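Local coordinates for similar to yteR (Bacilus subtilis) (Clostridium acetobutylicum, PDB 4WU0), which probably hydrolyses unsaturated rhamnogalacturonan fragments derived from pectin, as a member of glycoside hydrolase family 105, at residues I127-L132 / K164-N169; G203-A208 / N231-A236; T235-V240 / Q250-G255; V240-S245 / N260-S265; K246-V251 / M269-L274. All coordinates share one frame; numbering follows the deposited sequence.

Contact 1: residues I127-L132 / K164-N169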
# COMPACT_ATOMS: atom_id res chain seq x y z
N ILE A 127 -10.01 12.52 0.91
CA ILE A 127 -9.77 11.10 0.72
C ILE A 127 -8.55 10.99 -0.18
O ILE A 127 -8.57 11.48 -1.30
CB ILE A 127 -10.94 10.40 0.02
CG1 ILE A 127 -12.22 10.55 0.85
CG2 ILE A 127 -10.60 8.91 -0.20
CD1 ILE A 127 -13.48 10.11 0.12
N TRP A 128 -7.48 10.36 0.30
CA TRP A 128 -6.33 10.02 -0.54
C TRP A 128 -6.30 8.51 -0.74
O TRP A 128 -6.61 7.75 0.19
CB TRP A 128 -5.00 10.42 0.09
CG TRP A 128 -4.80 11.85 0.52
CD1 TRP A 128 -5.74 12.82 0.74
CD2 TRP A 128 -3.54 12.44 0.84
NE1 TRP A 128 -5.13 13.99 1.17
CE2 TRP A 128 -3.78 13.77 1.24
CE3 TRP A 128 -2.22 11.97 0.83
CZ2 TRP A 128 -2.75 14.64 1.62
CZ3 TRP A 128 -1.21 12.82 1.20
CH2 TRP A 128 -1.47 14.14 1.59
N LEU A 129 -5.93 8.07 -1.94
CA LEU A 129 -5.93 6.63 -2.23
C LEU A 129 -5.08 5.88 -1.22
O LEU A 129 -5.44 4.76 -0.82
CB LEU A 129 -5.42 6.35 -3.64
CG LEU A 129 -6.30 6.76 -4.83
CD1 LEU A 129 -5.68 6.37 -6.13
CD2 LEU A 129 -7.69 6.15 -4.68
N ASP A 130 -3.93 6.45 -0.83
CA ASP A 130 -3.03 5.82 0.12
C ASP A 130 -3.80 5.29 1.34
O ASP A 130 -3.49 4.22 1.84
CB ASP A 130 -1.95 6.79 0.67
CG ASP A 130 -1.25 7.62 -0.39
OD1 ASP A 130 -1.91 8.13 -1.29
OD2 ASP A 130 -0.01 7.80 -0.28
N GLY A 131 -4.76 6.08 1.84
CA GLY A 131 -5.47 5.75 3.06
C GLY A 131 -6.30 4.49 3.03
O GLY A 131 -6.56 3.89 4.06
N LEU A 132 -6.78 4.12 1.84
CA LEU A 132 -7.55 2.90 1.71
C LEU A 132 -6.72 1.69 2.08
O LEU A 132 -7.25 0.71 2.58
CB LEU A 132 -8.12 2.75 0.30
CG LEU A 132 -9.42 3.51 0.05
CD1 LEU A 132 -10.55 2.90 0.86
CD2 LEU A 132 -9.28 5.00 0.35
N LYS A 164 -16.08 5.91 -6.71
CA LYS A 164 -17.07 6.82 -7.27
C LYS A 164 -16.51 8.23 -7.40
O LYS A 164 -16.69 8.90 -8.42
CB LYS A 164 -18.33 6.83 -6.41
CG LYS A 164 -19.40 7.80 -6.89
CD LYS A 164 -20.62 7.77 -5.99
CE LYS A 164 -21.77 8.54 -6.63
NZ LYS A 164 -21.80 9.98 -6.26
N ASN A 165 -15.82 8.69 -6.36
CA ASN A 165 -15.36 10.07 -6.32
C ASN A 165 -14.02 10.31 -6.99
O ASN A 165 -13.78 11.43 -7.45
CB ASN A 165 -15.27 10.58 -4.88
CG ASN A 165 -16.64 10.80 -4.22
OD1 ASN A 165 -17.56 11.34 -4.83
ND2 ASN A 165 -16.76 10.40 -2.97
N LEU A 166 -13.14 9.31 -7.03
CA LEU A 166 -11.77 9.54 -7.51
C LEU A 166 -11.48 9.02 -8.92
O LEU A 166 -10.44 9.33 -9.47
CB LEU A 166 -10.74 8.96 -6.53
CG LEU A 166 -10.48 9.82 -5.29
CD1 LEU A 166 -11.69 9.86 -4.34
CD2 LEU A 166 -9.27 9.36 -4.54
N LYS A 167 -12.39 8.25 -9.50
CA LYS A 167 -12.16 7.68 -10.82
C LYS A 167 -12.33 8.69 -11.95
O LYS A 167 -13.28 9.49 -11.97
CB LYS A 167 -13.10 6.50 -11.08
CG LYS A 167 -12.85 5.79 -12.41
CD LYS A 167 -13.75 4.56 -12.58
CE LYS A 167 -15.21 4.94 -12.81
NZ LYS A 167 -15.46 5.50 -14.18
N ASP A 168 -11.41 8.62 -12.91
CA ASP A 168 -11.52 9.31 -14.18
C ASP A 168 -12.27 8.42 -15.16
O ASP A 168 -11.82 7.32 -15.46
CB ASP A 168 -10.13 9.62 -14.73
CG ASP A 168 -10.17 10.16 -16.14
OD1 ASP A 168 -11.13 10.88 -16.46
OD2 ASP A 168 -9.24 9.86 -16.93
N ASN A 169 -13.42 8.86 -15.65
CA ASN A 169 -14.17 8.03 -16.59
C ASN A 169 -13.45 7.79 -17.90
O ASN A 169 -13.65 6.76 -18.53
CB ASN A 169 -15.55 8.64 -16.85
CG ASN A 169 -16.48 8.48 -15.66
OD1 ASN A 169 -16.56 7.41 -15.06
ND2 ASN A 169 -17.17 9.55 -15.30

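Contact 2: residues G203-A208 / N231-A236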
# COMPACT_ATOMS: atom_id res chain seq x y z
N GLY A 203 -1.13 2.08 -6.88
CA GLY A 203 -0.61 0.87 -6.26
C GLY A 203 -1.25 0.61 -4.90
O GLY A 203 -1.65 -0.52 -4.61
N TRP A 204 -1.35 1.63 -4.05
CA TRP A 204 -2.00 1.46 -2.76
C TRP A 204 -3.42 0.93 -2.93
O TRP A 204 -3.85 0.03 -2.23
CB TRP A 204 -2.09 2.78 -2.01
CG TRP A 204 -0.78 3.36 -1.46
CD1 TRP A 204 -0.35 4.66 -1.59
CD2 TRP A 204 0.22 2.70 -0.67
NE1 TRP A 204 0.84 4.83 -0.94
CE2 TRP A 204 1.22 3.65 -0.38
CE3 TRP A 204 0.38 1.40 -0.18
CZ2 TRP A 204 2.35 3.34 0.36
CZ3 TRP A 204 1.50 1.11 0.57
CH2 TRP A 204 2.47 2.07 0.84
N TYR A 205 -4.15 1.53 -3.87
CA TYR A 205 -5.56 1.19 -4.02
C TYR A 205 -5.73 -0.24 -4.53
O TYR A 205 -6.60 -0.98 -4.05
CB TYR A 205 -6.28 2.18 -4.93
CG TYR A 205 -7.78 2.05 -4.92
CD1 TYR A 205 -8.53 2.38 -3.80
CD2 TYR A 205 -8.47 1.63 -6.04
CE1 TYR A 205 -9.92 2.26 -3.78
CE2 TYR A 205 -9.86 1.54 -6.04
CZ TYR A 205 -10.57 1.85 -4.91
OH TYR A 205 -11.92 1.72 -4.90
N VAL A 206 -4.93 -0.66 -5.52
CA VAL A 206 -5.06 -2.05 -5.98
C VAL A 206 -4.58 -3.08 -4.96
O VAL A 206 -5.19 -4.15 -4.82
CB VAL A 206 -4.47 -2.30 -7.40
CG1 VAL A 206 -5.23 -1.49 -8.42
CG2 VAL A 206 -2.99 -2.00 -7.47
N MET A 207 -3.53 -2.78 -4.20
CA MET A 207 -3.17 -3.67 -3.10
C MET A 207 -4.28 -3.74 -2.07
O MET A 207 -4.60 -4.82 -1.57
CB MET A 207 -1.92 -3.22 -2.39
CG MET A 207 -1.47 -4.22 -1.41
SD MET A 207 0.10 -3.71 -0.73
CE MET A 207 0.95 -3.66 -2.22
N ALA A 208 -4.84 -2.58 -1.75
CA ALA A 208 -5.92 -2.50 -0.77
C ALA A 208 -7.10 -3.36 -1.19
O ALA A 208 -7.68 -4.07 -0.36
CB ALA A 208 -6.35 -1.07 -0.57
N ASN A 231 -10.78 -5.26 -11.28
CA ASN A 231 -10.63 -5.56 -12.70
C ASN A 231 -10.54 -4.28 -13.51
O ASN A 231 -9.72 -4.18 -14.42
CB ASN A 231 -11.76 -6.43 -13.22
CG ASN A 231 -11.51 -7.89 -12.97
OD1 ASN A 231 -10.94 -8.58 -13.80
ND2 ASN A 231 -11.91 -8.36 -11.81
N ASN A 232 -11.41 -3.33 -13.21
CA ASN A 232 -11.40 -2.06 -13.95
C ASN A 232 -10.10 -1.30 -13.77
O ASN A 232 -9.60 -0.68 -14.72
CB ASN A 232 -12.59 -1.19 -13.52
CG ASN A 232 -13.92 -1.74 -13.97
OD1 ASN A 232 -13.99 -2.56 -14.88
ND2 ASN A 232 -14.98 -1.27 -13.35
N CYS A 233 -9.55 -1.34 -12.55
CA CYS A 233 -8.28 -0.67 -12.28
C CYS A 233 -7.16 -1.33 -13.06
O CYS A 233 -6.28 -0.65 -13.59
CB CYS A 233 -7.95 -0.70 -10.79
SG CYS A 233 -8.95 0.45 -9.77
N VAL A 234 -7.18 -2.66 -13.13
CA VAL A 234 -6.15 -3.40 -13.83
C VAL A 234 -6.23 -3.11 -15.31
O VAL A 234 -5.20 -2.87 -15.96
CB VAL A 234 -6.26 -4.92 -13.53
CG1 VAL A 234 -5.46 -5.76 -14.56
CG2 VAL A 234 -5.82 -5.19 -12.11
N THR A 235 -7.44 -3.13 -15.88
CA THR A 235 -7.62 -2.73 -17.28
C THR A 235 -7.01 -1.35 -17.55
O THR A 235 -6.29 -1.14 -18.54
CB THR A 235 -9.11 -2.75 -17.66
OG1 THR A 235 -9.58 -4.09 -17.54
CG2 THR A 235 -9.34 -2.23 -19.07
N ALA A 236 -7.29 -0.42 -16.65
CA ALA A 236 -6.82 0.95 -16.84
C ALA A 236 -5.30 1.03 -16.71
O ALA A 236 -4.64 1.76 -17.45
CB ALA A 236 -7.48 1.87 -15.83

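Contact 3: residues T235-V240 / Q250-G255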
# COMPACT_ATOMS: atom_id res chain seq x y z
N THR A 235 -7.44 -3.13 -15.88
CA THR A 235 -7.62 -2.73 -17.28
C THR A 235 -7.01 -1.35 -17.55
O THR A 235 -6.29 -1.14 -18.54
CB THR A 235 -9.11 -2.75 -17.66
OG1 THR A 235 -9.58 -4.09 -17.54
CG2 THR A 235 -9.34 -2.23 -19.07
N ALA A 236 -7.29 -0.42 -16.65
CA ALA A 236 -6.82 0.95 -16.84
C ALA A 236 -5.30 1.03 -16.71
O ALA A 236 -4.64 1.76 -17.45
CB ALA A 236 -7.48 1.87 -15.83
N LEU A 237 -4.73 0.29 -15.77
CA LEU A 237 -3.29 0.29 -15.61
C LEU A 237 -2.58 -0.39 -16.78
O LEU A 237 -1.50 0.04 -17.19
CB LEU A 237 -2.87 -0.34 -14.28
CG LEU A 237 -3.25 0.48 -13.07
CD1 LEU A 237 -3.23 -0.38 -11.81
CD2 LEU A 237 -2.30 1.67 -12.93
N LEU A 238 -3.16 -1.46 -17.33
CA LEU A 238 -2.50 -2.12 -18.44
C LEU A 238 -2.44 -1.22 -19.68
O LEU A 238 -1.50 -1.31 -20.48
CB LEU A 238 -3.17 -3.47 -18.75
CG LEU A 238 -2.88 -4.54 -17.69
CD1 LEU A 238 -3.68 -5.80 -17.90
CD2 LEU A 238 -1.41 -4.89 -17.67
N LYS A 239 -3.42 -0.32 -19.83
CA LYS A 239 -3.38 0.64 -20.93
C LYS A 239 -2.20 1.60 -20.87
O LYS A 239 -1.77 2.10 -21.91
CB LYS A 239 -4.68 1.46 -20.99
CG LYS A 239 -5.91 0.67 -21.46
CD LYS A 239 -7.16 1.55 -21.39
CE LYS A 239 -8.39 0.78 -21.78
NZ LYS A 239 -9.64 1.51 -21.44
N VAL A 240 -1.69 1.87 -19.68
CA VAL A 240 -0.58 2.80 -19.52
C VAL A 240 0.73 2.14 -19.12
O VAL A 240 1.72 2.83 -18.87
CB VAL A 240 -0.92 3.97 -18.56
CG1 VAL A 240 -2.03 4.84 -19.17
CG2 VAL A 240 -1.28 3.48 -17.15
N GLN A 250 5.99 7.15 -12.73
CA GLN A 250 5.59 8.00 -11.60
C GLN A 250 4.28 8.74 -11.86
O GLN A 250 3.37 8.70 -11.02
CB GLN A 250 6.73 8.99 -11.32
CG GLN A 250 6.44 10.16 -10.42
CD GLN A 250 6.53 9.79 -8.95
OE1 GLN A 250 6.35 8.63 -8.58
NE2 GLN A 250 6.73 10.79 -8.10
N VAL A 251 4.18 9.43 -13.00
CA VAL A 251 2.91 10.01 -13.44
C VAL A 251 2.39 9.09 -14.55
O VAL A 251 2.92 9.06 -15.67
CB VAL A 251 3.04 11.46 -13.91
CG1 VAL A 251 1.67 12.02 -14.30
CG2 VAL A 251 3.66 12.31 -12.81
N LEU A 252 1.39 8.28 -14.21
CA LEU A 252 1.11 7.04 -14.95
C LEU A 252 0.84 7.18 -16.44
O LEU A 252 1.27 6.34 -17.23
CB LEU A 252 -0.10 6.34 -14.32
CG LEU A 252 0.19 5.65 -12.99
CD1 LEU A 252 -1.10 5.32 -12.21
CD2 LEU A 252 1.00 4.40 -13.22
N ASP A 253 0.09 8.22 -16.80
CA ASP A 253 -0.38 8.40 -18.16
C ASP A 253 0.44 9.38 -18.98
O ASP A 253 0.05 9.71 -20.09
CB ASP A 253 -1.85 8.85 -18.16
CG ASP A 253 -2.04 10.21 -17.50
OD1 ASP A 253 -1.23 10.54 -16.61
OD2 ASP A 253 -3.02 10.92 -17.85
N GLU A 254 1.57 9.85 -18.45
CA GLU A 254 2.37 10.87 -19.10
C GLU A 254 3.78 10.37 -19.41
O GLU A 254 4.76 11.10 -19.25
CB GLU A 254 2.44 12.12 -18.22
CG GLU A 254 1.06 12.71 -17.93
CD GLU A 254 0.83 14.08 -18.50
OE1 GLU A 254 1.57 14.50 -19.41
OE2 GLU A 254 -0.12 14.74 -18.02
N GLY A 255 3.88 9.12 -19.85
CA GLY A 255 5.19 8.50 -20.06
C GLY A 255 6.13 9.20 -21.03
O GLY A 255 7.34 9.06 -20.93
O HOH W 1 2.72 4.08 -16.52

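Contact 4: residues V240-S245 / N260-S265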
# COMPACT_ATOMS: atom_id res chain seq x y z
N VAL A 240 -1.69 1.87 -19.68
CA VAL A 240 -0.58 2.80 -19.52
C VAL A 240 0.73 2.14 -19.12
O VAL A 240 1.72 2.83 -18.87
CB VAL A 240 -0.92 3.97 -18.56
CG1 VAL A 240 -2.03 4.84 -19.17
CG2 VAL A 240 -1.28 3.48 -17.15
N GLN A 241 0.77 0.81 -19.12
CA GLN A 241 2.01 0.09 -18.88
C GLN A 241 3.01 0.50 -19.95
O GLN A 241 2.66 0.57 -21.12
CB GLN A 241 1.77 -1.42 -18.97
CG GLN A 241 2.98 -2.29 -18.67
CD GLN A 241 2.73 -3.76 -19.03
OE1 GLN A 241 2.08 -4.07 -20.01
NE2 GLN A 241 3.28 -4.65 -18.24
N ASP A 242 4.25 0.72 -19.55
CA ASP A 242 5.30 1.04 -20.53
C ASP A 242 5.61 -0.21 -21.38
O ASP A 242 5.88 -1.29 -20.84
CB ASP A 242 6.55 1.53 -19.82
CG ASP A 242 7.67 1.90 -20.79
OD1 ASP A 242 7.40 2.74 -21.67
OD2 ASP A 242 8.79 1.33 -20.68
N ASN A 243 5.54 -0.07 -22.69
CA ASN A 243 5.69 -1.22 -23.57
C ASN A 243 7.08 -1.85 -23.52
O ASN A 243 7.23 -3.05 -23.54
CB ASN A 243 5.40 -0.86 -25.02
CG ASN A 243 5.43 -2.07 -25.92
OD1 ASN A 243 4.78 -3.08 -25.64
ND2 ASN A 243 6.23 -2.00 -26.98
N ALA A 244 8.11 -1.02 -23.48
CA ALA A 244 9.48 -1.53 -23.53
C ALA A 244 9.86 -2.23 -22.21
O ALA A 244 10.37 -3.34 -22.21
CB ALA A 244 10.44 -0.40 -23.83
N SER A 245 9.59 -1.58 -21.09
CA SER A 245 10.04 -2.07 -19.79
C SER A 245 9.05 -3.00 -19.09
O SER A 245 9.43 -3.79 -18.24
CB SER A 245 10.29 -0.89 -18.87
OG SER A 245 9.07 -0.25 -18.53
N ASN A 260 9.49 12.57 -16.45
CA ASN A 260 8.81 11.40 -15.90
C ASN A 260 9.79 10.25 -15.87
O ASN A 260 10.80 10.27 -16.59
CB ASN A 260 7.59 11.03 -16.75
CG ASN A 260 6.48 10.34 -15.97
OD1 ASN A 260 6.65 9.93 -14.81
ND2 ASN A 260 5.33 10.20 -16.61
N TYR A 261 9.50 9.23 -15.07
CA TYR A 261 10.42 8.11 -14.87
C TYR A 261 9.66 6.88 -14.43
O TYR A 261 8.61 6.98 -13.78
CB TYR A 261 11.50 8.48 -13.84
CG TYR A 261 11.01 8.78 -12.45
CD1 TYR A 261 10.55 10.04 -12.09
CD2 TYR A 261 11.04 7.79 -11.46
CE1 TYR A 261 10.13 10.31 -10.81
CE2 TYR A 261 10.63 8.04 -10.19
CZ TYR A 261 10.17 9.31 -9.86
OH TYR A 261 9.76 9.55 -8.58
N LEU A 262 10.21 5.72 -14.78
CA LEU A 262 9.69 4.45 -14.32
C LEU A 262 9.97 4.34 -12.84
O LEU A 262 11.12 4.49 -12.41
CB LEU A 262 10.36 3.30 -15.11
CG LEU A 262 10.20 3.36 -16.62
CD1 LEU A 262 11.03 2.28 -17.29
CD2 LEU A 262 8.74 3.23 -17.02
N GLU A 263 8.93 4.08 -12.05
CA GLU A 263 9.03 4.18 -10.60
C GLU A 263 8.74 2.83 -9.94
O GLU A 263 7.77 2.14 -10.27
CB GLU A 263 8.12 5.31 -10.09
CG GLU A 263 8.35 5.72 -8.65
CD GLU A 263 7.73 4.79 -7.62
OE1 GLU A 263 6.63 4.28 -7.90
OE2 GLU A 263 8.32 4.58 -6.51
N ALA A 264 9.60 2.46 -8.99
CA ALA A 264 9.66 1.08 -8.51
C ALA A 264 8.57 0.70 -7.53
O ALA A 264 8.10 -0.45 -7.53
CB ALA A 264 11.02 0.82 -7.87
N SER A 265 8.19 1.61 -6.63
CA SER A 265 7.24 1.23 -5.61
C SER A 265 5.84 1.02 -6.20
O SER A 265 5.23 -0.01 -5.96
CB SER A 265 7.24 2.21 -4.43
OG SER A 265 6.66 3.45 -4.76

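Contact 5: residues K246-V251 / M269-L274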
# COMPACT_ATOMS: atom_id res chain seq x y z
N LYS A 246 7.77 -2.88 -19.46
CA LYS A 246 6.67 -3.61 -18.82
C LYS A 246 6.35 -3.14 -17.40
O LYS A 246 5.65 -3.85 -16.68
CB LYS A 246 6.89 -5.13 -18.85
CG LYS A 246 7.18 -5.66 -20.24
CD LYS A 246 6.12 -5.26 -21.24
CE LYS A 246 6.40 -5.89 -22.62
NZ LYS A 246 5.64 -5.25 -23.72
N VAL A 247 6.83 -1.96 -17.03
CA VAL A 247 6.51 -1.39 -15.72
C VAL A 247 5.83 -0.03 -15.90
O VAL A 247 5.35 0.30 -17.02
CB VAL A 247 7.73 -1.41 -14.76
CG1 VAL A 247 8.30 -2.85 -14.69
CG2 VAL A 247 8.82 -0.43 -15.17
N TRP A 248 5.74 0.74 -14.81
CA TRP A 248 4.89 1.92 -14.77
C TRP A 248 5.64 3.19 -14.36
O TRP A 248 6.61 3.13 -13.62
CB TRP A 248 3.69 1.67 -13.84
CG TRP A 248 2.67 0.77 -14.47
CD1 TRP A 248 1.58 1.15 -15.17
CD2 TRP A 248 2.65 -0.67 -14.45
NE1 TRP A 248 0.89 0.06 -15.61
CE2 TRP A 248 1.53 -1.07 -15.19
CE3 TRP A 248 3.49 -1.65 -13.90
CZ2 TRP A 248 1.19 -2.43 -15.39
CZ3 TRP A 248 3.17 -2.99 -14.10
CH2 TRP A 248 2.04 -3.36 -14.86
N TYR A 249 5.14 4.32 -14.86
CA TYR A 249 5.70 5.63 -14.57
C TYR A 249 5.17 6.26 -13.30
O TYR A 249 4.06 5.97 -12.84
CB TYR A 249 5.38 6.58 -15.71
CG TYR A 249 6.18 6.33 -16.95
CD1 TYR A 249 7.43 6.90 -17.10
CD2 TYR A 249 5.69 5.51 -17.97
CE1 TYR A 249 8.17 6.68 -18.23
CE2 TYR A 249 6.43 5.29 -19.10
CZ TYR A 249 7.67 5.86 -19.21
OH TYR A 249 8.43 5.64 -20.34
N GLN A 250 5.99 7.15 -12.73
CA GLN A 250 5.59 8.00 -11.60
C GLN A 250 4.28 8.74 -11.86
O GLN A 250 3.37 8.70 -11.02
CB GLN A 250 6.73 8.99 -11.32
CG GLN A 250 6.44 10.16 -10.42
CD GLN A 250 6.53 9.79 -8.95
OE1 GLN A 250 6.35 8.63 -8.58
NE2 GLN A 250 6.73 10.79 -8.10
N VAL A 251 4.18 9.43 -13.00
CA VAL A 251 2.91 10.01 -13.44
C VAL A 251 2.39 9.09 -14.55
O VAL A 251 2.92 9.06 -15.67
CB VAL A 251 3.04 11.46 -13.91
CG1 VAL A 251 1.67 12.02 -14.30
CG2 VAL A 251 3.66 12.31 -12.81
N MET A 269 3.84 -2.63 -6.53
CA MET A 269 2.50 -2.76 -5.94
C MET A 269 1.53 -3.28 -6.99
O MET A 269 0.69 -4.15 -6.70
CB MET A 269 2.02 -1.42 -5.44
CG MET A 269 2.72 -0.93 -4.23
SD MET A 269 2.05 0.64 -3.69
CE MET A 269 3.20 0.99 -2.38
N ILE A 270 1.66 -2.76 -8.20
CA ILE A 270 0.76 -3.15 -9.30
C ILE A 270 1.02 -4.61 -9.65
O ILE A 270 0.08 -5.38 -9.87
CB ILE A 270 0.96 -2.24 -10.52
CG1 ILE A 270 0.49 -0.83 -10.16
CG2 ILE A 270 0.22 -2.77 -11.75
CD1 ILE A 270 0.94 0.26 -11.09
N VAL A 271 2.29 -5.01 -9.74
CA VAL A 271 2.62 -6.40 -10.07
C VAL A 271 2.11 -7.35 -8.99
O VAL A 271 1.58 -8.42 -9.29
CB VAL A 271 4.14 -6.55 -10.26
CG1 VAL A 271 4.54 -8.04 -10.38
CG2 VAL A 271 4.54 -5.80 -11.53
N TYR A 272 2.25 -6.97 -7.73
CA TYR A 272 1.72 -7.76 -6.62
C TYR A 272 0.22 -7.97 -6.78
O TYR A 272 -0.27 -9.08 -6.64
CB TYR A 272 2.01 -7.04 -5.32
CG TYR A 272 1.24 -7.57 -4.12
CD1 TYR A 272 1.62 -8.73 -3.48
CD2 TYR A 272 0.12 -6.91 -3.65
CE1 TYR A 272 0.93 -9.20 -2.37
CE2 TYR A 272 -0.57 -7.36 -2.55
CZ TYR A 272 -0.16 -8.49 -1.91
OH TYR A 272 -0.85 -8.91 -0.80
N ALA A 273 -0.51 -6.89 -7.02
CA ALA A 273 -1.96 -6.99 -7.18
C ALA A 273 -2.37 -7.85 -8.38
O ALA A 273 -3.36 -8.59 -8.31
CB ALA A 273 -2.58 -5.60 -7.26
N LEU A 274 -1.63 -7.74 -9.48
CA LEU A 274 -1.91 -8.58 -10.65
C LEU A 274 -1.74 -10.04 -10.29
O LEU A 274 -2.60 -10.88 -10.59
CB LEU A 274 -0.98 -8.26 -11.82
CG LEU A 274 -1.09 -6.91 -12.53
CD1 LEU A 274 0.04 -6.75 -13.55
CD2 LEU A 274 -2.43 -6.78 -13.22

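Contact 1: residues I127-L132 / K164-N169
L166, in the last turn of helix 152-166, pushes its forked tip between I127 and L129 and loses more surface than any other residue of this contact. Its CD2 branch does most of the touching. It meets the CD2 methyl of L129 at 3.6 Å, and the CG of L129 lies only a little farther from the same methyl. Here the two leucines run antiparallel, tip beside stem. L129 has its CG anti to the carbonyl carbon (chi1 -70°), which carries the tip nearer to L166 than its CB direction alone would suggest. I127 is covered next most. It offers backbone and side chain together: L166 CD2 rests against I127 O at 3.9 Å, while L166 CD1 faces I127 CG2 more loosely at 4.4 Å. No hydrogen bond crosses between the two segments, and all three residues are buried. The polar backbone is tied elsewhere, since I127, L129 and L166 form backbone bonds to Y178, H176 and Y175 respectively. T162, one turn back on the helix of L166, also touches both I127 and L129. Strand 126-128 pairs antiparallel with strand 177-179 and leads straight into helix 129-146; the arrangement is that of a short two-stranded sheet packed on the end of helix 152-166, within the (alpha/alpha)6 barrel expected of this glycoside hydrolase clan.

Contact 2: residues G203-A208 / N231-A236
Y205 and V206, successive residues of helix 199-215, both touch a single partner, C233 of helix 223-240. The helices come close here, with the CA atoms of V206 and C233 7.2 Å apart. The first kind of interaction is a sulfur-aromatic contact. C233 SG lies 5.1 Å from the centroid of the Y205 ring and 89° off its normal, so the sulfur sits at the edge of the ring and in its plane. It faces the CD2-CE2 side, with SG to CD2 of Y205 at 3.9 Å and CE2 almost as close. The ring reaches this place because its CG stands anti to the backbone N of Y205 (chi1 -168°), which brings its end toward the neighbouring helix although its CB does not point there. The second kind is plain apolar contact: V206 CG1 meets C233 CB at 3.7 Å, the valine and the cysteine pointing at each other. Beyond the pair, V206 also touches A273 of helix 264-279, and Y205 leans on L129 and T162. Polar needs are met away from the interface, the phenol OH of Y205 being hydrogen-bonded to F159 O. No hydrogen bond joins the two segments. The contact is therefore probably held mainly by dispersion and burial of apolar surface, with a probable weak electrostatic gain where the polarisable sulfur faces the partly positive C-H rim of the ring.

Contact 3: residues T235-V240 / Q250-G255
V240 and L252 meet with their side chains at about a right angle, the valine lying across the backbone of L252 rather than along its branches. V240 CB approaches L252 O at 3.5 Å, and CG2 of V240 is 4.2 Å from CB of L252. The other valine methyl, CG1, turns to D253, the residue after L252, and rests 4.1 Å from its CA. L237, one turn earlier on the helix, crosses L252 obliquely, one terminal methyl of each touching, CD2 of L237 to CD1 of L252 at 3.9 Å. No direct hydrogen bond spans the contact, but one ordered water does: it donates to V240 O and to L252 O, each at 2.8 Å, and so satisfies carbonyls of the two segments. L252 and D253 are the central residues of a type I beta turn from V251 to E254, closed by E254 N to V251 O at 3.2 Å. N260 braces this turn through ND2, bonded to both V251 O and E254 O. The turn thus lies against the C-terminal end of helix 223-240; M202 of helix 199-215 touches both L237 and L252, while V251 packs on F332 and Y335 of helix 332-337.

Contact 4: residues V240-S245 / N260-S265
D242 presents its side chain to L262, the two crossing at about a right angle. Its CB comes first, 3.9 Å from CD2 of L262. From there CG, held anti to the backbone N of D242 (chi1 -179°), stays alongside the same methyl at 4.1 Å. OD2 of D242 is about as near to both methyls of L262, CD2 at 4.1 Å and CD1 at 4.2 Å, but its main partners are in its own loop. It accepts from S245 OG at 2.7 Å through its anti lone pair, and from S245 N at 3.0 Å, this N-H coming from above the carboxylate plane, 44° out of it. An aspartate whose carboxylate accepts from the backbone N three residues on forms an Asx motif, and here it ties the loop after helix 223-240 back on itself. OD1 has a weak hydrogen bond with Y249 OH. S245, fixed by OD2, sets its OG 3.4 Å from CD1 of L262, while V247 N bonds to that same hydroxyl. CD1 of L262 lies against S245, and CD2 against both D242 and S245 OG; the leucine also touches E301 of helix 288-302. L262 directly precedes E263, the N-cap of helix 264-279.

Contact 5: residues K246-V251 / M269-L274
W248, in an extended backbone conformation, lies beside helix 264-279 with its CA 8.5 Å from that of I270. The indole carries the contact. I270 covers one face of it with two methyls: CG2 stands 3.7 Å from the centroid of the six-membered ring of W248 and 12° off its normal, a CH-pi contact, while CD1 of I270 reaches back along the same face to CG of W248 at 3.8 Å. Chi1 of -66° puts CG2 anti to the backbone N of I270, and the CG1-CD1 arm spreads toward the pyrrole end. V271 approaches differently, its CG2 near the ring plane at the edge, 4.0 Å from CZ3 of W248. L274 points back against the tryptophan side chain and adds CD1, oblique to the ring, 4.1 Å from CH2 of W248. All four residues are buried. The polar indole nitrogen is satisfied outside the pair, since NE1 of W248 bonds to L237 O, near the end of helix 223-240. W248 N is held by S267 OG, and W248 also shares backbone bonds with E263. The tryptophan thus bridges helix 223-240 and helix 264-279; the latter also touches helix 199-215 through A273 on V206, and helix 288-302 through V271 on A294 and Y295.

In the fold
Contact 1 closes along the chain before contact 2 opens and stands apart from contacts 3 to 5, its centre about 16 to 21 Å from theirs. Contact 2, about 11 Å from contact 1 between centres, adjoins it through helix 199-215, where D130, L129 and L132 touch W204, Y205 and A208. Contacts 3, 4 and 5 cluster with centres about 7 to 9 Å apart and fold the long loop between helices 223-240 and 264-279 onto those helices; the segments of contact 4 alternate with those of contacts 3 and 5. Helix 223-240 is common to contacts 2 and 3, helix 264-279 to contacts 4 and 5. Contacts 1 and 2 join earlier helices of the probable (alpha/alpha)6 barrel.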